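Putative ABC transporter amino acid-binding protein (Sinorhizobium meliloti, PDB 2Q88) binds the compatible solute ectoine, and probably hydroxyectoine, as the substrate-binding component of an ABC transporter involved in osmoprotection. Local coordinates at residues K117-A120 and D124-I127. Sequence-based numbering, arbitrary orientation.
Sequences KDIA and DAKI
Ile119, Ala125 and Ile127 meet through aliphatic carbons, with no flat side chain between them; the planar groups lie around the contact. The guanidinium of Arg148 uses NH1 to bond both Ile119 O and Ala125 O, and NH2 to bond Ala120 O, so one cation ties the helix to the outgoing chain. Phe103 and Val169 are touched by both isoleucine side chains. This is helix-on-sheet packing in a type 2 periplasmic-binding protein fold: helix 116-121 turns back through a short loop into strand 127-129, which runs parallel to strands 149-151 and 169-173. The nearest pair of CA atoms is Ile119 CA and Ala125 CA, 5.6 Å apart. Torsions divide the work of Ile119. With chi1 at -56°, CG2 stands anti to the backbone N and reaches Ala125 CB at 3.9 Å, while the other branch carries CD1 toward the strand. The same Ala125 CB also lies 3.9 Å from Ile119 O, so the methyl packs against backbone as well as side chain. The two isoleucine side chains cross at about a right angle and touch through both branches: Ile119 CG2 is 4.0 Å from Ile127 CG2, and the delta methyls meet more tightly. The side chain of Ile127 is about 11 Å from the bound ectoine, and burial of all three residues marks this as interior packing. Its shortest approach is Ile119 CD1 to Ile127 CD1, 3.5 Å.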
ATOM      1  N   LYS A 117       1.314  20.856   3.003  1.00 25.76           N
ATOM      2  CA  LYS A 117       0.933  22.263   3.177  1.00 26.35           C
ATOM      3  C   LYS A 117       1.679  23.169   2.203  1.00 25.67           C
ATOM      4  O   LYS A 117       1.105  24.099   1.655  1.00 25.44           O
ATOM      5  CB  LYS A 117       1.197  22.708   4.613  1.00 26.69           C
ATOM      6  CG  LYS A 117       0.578  24.050   4.978  1.00 29.61           C
ATOM      7  CD  LYS A 117       0.766  24.333   6.455  1.00 33.03           C
ATOM      8  CE  LYS A 117       2.149  24.887   6.731  1.00 34.78           C
ATOM      9  NZ  LYS A 117       2.347  26.213   6.095  1.00 37.27           N
ATOM     10  N   ASP A 118       2.957  22.881   1.984  1.00 25.33           N
ATOM     11  CA  ASP A 118       3.777  23.664   1.063  1.00 24.81           C
ATOM     12  C   ASP A 118       3.187  23.646  -0.342  1.00 24.27           C
ATOM     13  O   ASP A 118       3.235  24.645  -1.062  1.00 23.50           O
ATOM     14  CB  ASP A 118       5.199  23.120   1.044  1.00 25.51           C
ATOM     15  CG  ASP A 118       5.990  23.499   2.279  1.00 26.35           C
ATOM     16  OD1 ASP A 118       5.599  24.462   2.967  1.00 30.12           O
ATOM     17  OD2 ASP A 118       7.019  22.896   2.644  1.00 26.96           O
ATOM     18  N   ILE A 119       2.614  22.506  -0.716  1.00 23.61           N
ATOM     19  CA  ILE A 119       1.976  22.348  -2.014  1.00 23.82           C
ATOM     20  C   ILE A 119       0.678  23.130  -2.063  1.00 23.93           C
ATOM     21  O   ILE A 119       0.381  23.775  -3.069  1.00 24.08           O
ATOM     22  CB  ILE A 119       1.704  20.856  -2.323  1.00 23.33           C
ATOM     23  CG1 ILE A 119       3.001  20.036  -2.239  1.00 23.92           C
ATOM     24  CG2 ILE A 119       1.078  20.700  -3.723  1.00 24.24           C
ATOM     25  CD1 ILE A 119       2.751  18.538  -2.198  1.00 25.51           C
ATOM     26  N   ALA A 120      -0.092  23.075  -0.973  1.00 24.07           N
ATOM     27  CA  ALA A 120      -1.344  23.817  -0.896  1.00 25.10           C
ATOM     28  C   ALA A 120      -1.102  25.322  -1.002  1.00 25.68           C
ATOM     29  O   ALA A 120      -1.874  26.037  -1.644  1.00 26.12           O
ATOM     30  CB  ALA A 120      -2.081  23.483   0.388  1.00 25.02           C
ATOM     31  N   ASP A 124       0.830  27.271  -8.061  1.00 26.80           N
ATOM     32  CA  ASP A 124       1.410  26.669  -9.261  1.00 26.37           C
ATOM     33  C   ASP A 124       1.647  25.187  -9.083  1.00 26.60           C
ATOM     34  O   ASP A 124       1.668  24.458 -10.069  1.00 26.99           O
ATOM     35  CB  ASP A 124       2.735  27.327  -9.639  1.00 26.10           C
ATOM     36  CG  ASP A 124       2.589  28.786  -9.952  1.00 25.98           C
ATOM     37  OD1 ASP A 124       1.472  29.227 -10.330  1.00 25.82           O
ATOM     38  OD2 ASP A 124       3.547  29.573  -9.848  1.00 24.13           O
ATOM     39  N   ALA A 125       1.812  24.746  -7.832  1.00 26.10           N
ATOM     40  CA  ALA A 125       2.295  23.395  -7.539  1.00 25.74           C
ATOM     41  C   ALA A 125       1.248  22.324  -7.792  1.00 25.67           C
ATOM     42  O   ALA A 125       0.139  22.376  -7.256  1.00 25.89           O
ATOM     43  CB  ALA A 125       2.801  23.301  -6.101  1.00 25.84           C
ATOM     44  N   LYS A 126       1.603  21.356  -8.615  1.00 25.28           N
ATOM     45  CA  LYS A 126       0.736  20.212  -8.825  1.00 24.73           C
ATOM     46  C   LYS A 126       1.419  18.978  -8.266  1.00 24.18           C
ATOM     47  O   LYS A 126       2.609  18.752  -8.513  1.00 24.48           O
ATOM     48  CB  LYS A 126       0.410  20.038 -10.305  1.00 25.34           C
ATOM     49  CG  LYS A 126      -0.508  21.114 -10.861  1.00 26.61           C
ATOM     50  CD  LYS A 126      -0.938  20.803 -12.281  1.00 29.78           C
ATOM     51  CE  LYS A 126      -1.714  21.980 -12.870  1.00 31.85           C
ATOM     52  NZ  LYS A 126      -1.867  21.860 -14.341  1.00 34.38           N
ATOM     53  N   ILE A 127       0.664  18.177  -7.524  1.00 23.90           N
ATOM     54  CA  ILE A 127       1.183  16.910  -7.010  1.00 22.87           C
ATOM     55  C   ILE A 127       0.536  15.708  -7.690  1.00 22.66           C
ATOM     56  O   ILE A 127      -0.687  15.655  -7.832  1.00 22.06           O
ATOM     57  CB  ILE A 127       1.013  16.829  -5.476  1.00 23.02           C
ATOM     58  CG1 ILE A 127       1.395  15.428  -4.963  1.00 23.61           C
ATOM     59  CG2 ILE A 127      -0.425  17.193  -5.044  1.00 21.48           C
ATOM     60  CD1 ILE A 127       1.796  15.390  -3.504  1.00 26.78           C
TER